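PDB 5N40: putative invasin from Yersinia pseudotuberculosis IP 31758, which probably acts as a surface adhesin in cell attachment, its tip formed by a C-type lectin-like domain. Local coordinates for residues Trp267-Gln272 and Asn345-Cys350. The protein carries 1 engineered substitution. Sequence-based numbering, arbitrary orientation.
Sequences WAMFNQ and NYNVSC
Met269 reaches toward residues 345-347 with SD and CE, and its contacts illustrate how bends along one side chain let it meet both a backbone carbonyl and a side-chain amide. With CG held beside its own backbone N (chi1 -53°) and further bends at chi2 and chi3, the chain carries SD to within 3.2 Å of Asn347 OD1, while CE comes to rest 3.5 Å from Asn345 O. The methyl also nears Asn347 CG. Overall, the Met269 and Asn347 side chains run at a slant to each other. The amide of Asn347 is fixed from two directions: ND2 donates to Gln309 O, and OD1 accepts from a water, 2.8 Å away. The same water donates to Ala268 O and accepts from Val348 N at 3.2 Å, so that it links the two segments. Nearby the chains touch through one isolated antiparallel bridge, a hydrogen-bonded pair of Phe270 and Tyr346. Phe270 N donates to Tyr346 O (2.9 Å); Tyr346 N returns a nearly straight bond (178°) of the same length to Phe270 O. Phe270 O also accepts from Arg312 NE. In the C-type lectin-like fold of this adhesion domain, the bridge ties the chain that runs from strand 265-269 into helix 272-278 to the C-terminal stretch, whose Cys350 is disulfide-bonded to Cys279. The CB of Phe270 points away from the 345-350 segment, though CB still touches it, and Tyr346 O lies at the ring's edge, near its plane. Val348 meets Phe270 roughly at a right angle, its CG2 branch set obliquely 3.6 Å from Phe270 CD1, and both side chains continue onto Met278. At the exposed end, Asn345 CB packs against Met269 CB at 3.8 Å.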
loop_
_atom_site.group_PDB
_atom_site.type_symbol
_atom_site.label_atom_id
_atom_site.label_comp_id
_atom_site.label_asym_id
_atom_site.label_seq_id
_atom_site.Cartn_x
_atom_site.Cartn_y
_atom_site.Cartn_z
ATOM N N TRP A 267 -5.872 -23.287 -19.524
ATOM C CA TRP A 267 -6.134 -24.580 -18.916
ATOM C C TRP A 267 -6.032 -25.701 -19.937
ATOM O O TRP A 267 -6.387 -25.537 -21.107
ATOM C CB TRP A 267 -7.520 -24.590 -18.282
ATOM C CG TRP A 267 -7.663 -23.530 -17.250
ATOM C CD1 TRP A 267 -8.194 -22.285 -17.415
ATOM C CD2 TRP A 267 -7.243 -23.612 -15.890
ATOM N NE1 TRP A 267 -8.151 -21.596 -16.232
ATOM C CE2 TRP A 267 -7.566 -22.389 -15.280
ATOM C CE3 TRP A 267 -6.629 -24.612 -15.125
ATOM C CZ2 TRP A 267 -7.288 -22.133 -13.935
ATOM C CZ3 TRP A 267 -6.364 -24.364 -13.803
ATOM C CH2 TRP A 267 -6.690 -23.132 -13.217
ATOM N N ALA A 268 -5.543 -26.847 -19.473
ATOM C CA ALA A 268 -5.564 -28.060 -20.272
ATOM C C ALA A 268 -6.978 -28.627 -20.318
ATOM O O ALA A 268 -7.717 -28.571 -19.331
ATOM C CB ALA A 268 -4.605 -29.096 -19.692
ATOM N N MET A 269 -7.347 -29.185 -21.471
ATOM C CA MET A 269 -8.678 -29.737 -21.686
ATOM C C MET A 269 -8.552 -31.089 -22.376
ATOM O O MET A 269 -7.591 -31.337 -23.107
ATOM C CB MET A 269 -9.545 -28.785 -22.522
ATOM C CG MET A 269 -9.607 -27.364 -21.975
ATOM S SD MET A 269 -10.387 -27.223 -20.347
ATOM C CE MET A 269 -12.100 -27.006 -20.810
ATOM N N PHE A 270 -9.537 -31.959 -22.142
ATOM C CA PHE A 270 -9.400 -33.378 -22.436
ATOM C C PHE A 270 -10.693 -33.943 -23.010
ATOM O O PHE A 270 -11.791 -33.509 -22.654
ATOM C CB PHE A 270 -9.046 -34.173 -21.169
ATOM C CG PHE A 270 -7.841 -33.657 -20.446
ATOM C CD1 PHE A 270 -7.952 -32.597 -19.560
ATOM C CD2 PHE A 270 -6.599 -34.233 -20.648
ATOM C CE1 PHE A 270 -6.839 -32.120 -18.893
ATOM C CE2 PHE A 270 -5.483 -33.758 -19.984
ATOM C CZ PHE A 270 -5.606 -32.701 -19.105
ATOM N N ASN A 271 -10.552 -34.926 -23.897
ATOM C CA ASN A 271 -11.683 -35.771 -24.250
ATOM C C ASN A 271 -11.743 -36.932 -23.264
ATOM O O ASN A 271 -10.913 -37.051 -22.358
ATOM C CB ASN A 271 -11.593 -36.255 -25.701
ATOM C CG ASN A 271 -10.407 -37.175 -25.954
ATOM O OD1 ASN A 271 -9.779 -37.690 -25.028
ATOM N ND2 ASN A 271 -10.104 -37.393 -27.232
ATOM N N GLN A 272 -12.734 -37.808 -23.438
ATOM C CA GLN A 272 -12.975 -38.844 -22.438
ATOM C C GLN A 272 -11.795 -39.806 -22.327
ATOM O O GLN A 272 -11.364 -40.150 -21.221
ATOM C CB GLN A 272 -14.264 -39.595 -22.768
ATOM C CG GLN A 272 -14.745 -40.500 -21.650
ATOM C CD GLN A 272 -15.304 -39.738 -20.455
ATOM O OE1 GLN A 272 -15.711 -38.579 -20.567
ATOM N NE2 GLN A 272 -15.346 -40.404 -19.303
ATOM N N ASN A 345 -13.538 -31.110 -25.671
ATOM C CA ASN A 345 -12.357 -30.782 -24.873
ATOM C C ASN A 345 -12.863 -30.086 -23.614
ATOM O O ASN A 345 -13.147 -28.884 -23.623
ATOM C CB ASN A 345 -11.377 -29.914 -25.656
ATOM C CG ASN A 345 -10.650 -30.693 -26.736
ATOM O OD1 ASN A 345 -10.287 -31.857 -26.545
ATOM N ND2 ASN A 345 -10.437 -30.056 -27.879
ATOM N N TYR A 346 -12.979 -30.854 -22.540
ATOM C CA TYR A 346 -13.647 -30.426 -21.325
ATOM C C TYR A 346 -12.668 -30.454 -20.159
ATOM O O TYR A 346 -11.547 -30.959 -20.262
ATOM C CB TYR A 346 -14.851 -31.332 -21.020
ATOM C CG TYR A 346 -15.873 -31.433 -22.134
ATOM C CD1 TYR A 346 -16.036 -30.414 -23.059
ATOM C CD2 TYR A 346 -16.685 -32.556 -22.249
ATOM C CE1 TYR A 346 -16.975 -30.508 -24.069
ATOM C CE2 TYR A 346 -17.624 -32.658 -23.251
ATOM C CZ TYR A 346 -17.769 -31.634 -24.160
ATOM O OH TYR A 346 -18.708 -31.743 -25.162
ATOM N N ASN A 347 -13.111 -29.903 -19.034
ATOM C CA ASN A 347 -12.302 -29.915 -17.826
ATOM C C ASN A 347 -12.268 -31.305 -17.208
ATOM O O ASN A 347 -13.216 -32.087 -17.327
ATOM C CB ASN A 347 -12.861 -28.929 -16.802
ATOM C CG ASN A 347 -12.524 -27.484 -17.124
ATOM O OD1 ASN A 347 -11.356 -27.125 -17.263
ATOM N ND2 ASN A 347 -13.548 -26.647 -17.236
ATOM N N VAL A 348 -11.170 -31.601 -16.516
ATOM C CA VAL A 348 -11.054 -32.823 -15.730
ATOM C C VAL A 348 -10.600 -32.465 -14.320
ATOM O O VAL A 348 -9.508 -31.906 -14.130
ATOM C CB VAL A 348 -10.092 -33.840 -16.369
ATOM C CG1 VAL A 348 -9.953 -35.074 -15.491
ATOM C CG2 VAL A 348 -10.588 -34.233 -17.750
ATOM N N SER A 349 -11.448 -32.773 -13.345
ATOM C CA SER A 349 -11.074 -32.807 -11.937
ATOM C C SER A 349 -10.871 -34.264 -11.556
ATOM O O SER A 349 -11.817 -35.064 -11.580
ATOM C CB SER A 349 -12.141 -32.156 -11.064
ATOM O OG SER A 349 -11.838 -32.330 -9.687
ATOM N N CYS A 350 -9.642 -34.606 -11.207
ATOM C CA CYS A 350 -9.302 -35.982 -10.886
ATOM C C CYS A 350 -9.804 -36.344 -9.491
ATOM O O CYS A 350 -9.823 -35.509 -8.580
ATOM C CB CYS A 350 -7.788 -36.176 -10.981
ATOM S SG CYS A 350 -7.120 -36.002 -12.689
HETATM O O HOH W 1 -9.317 -29.090 -17.196
#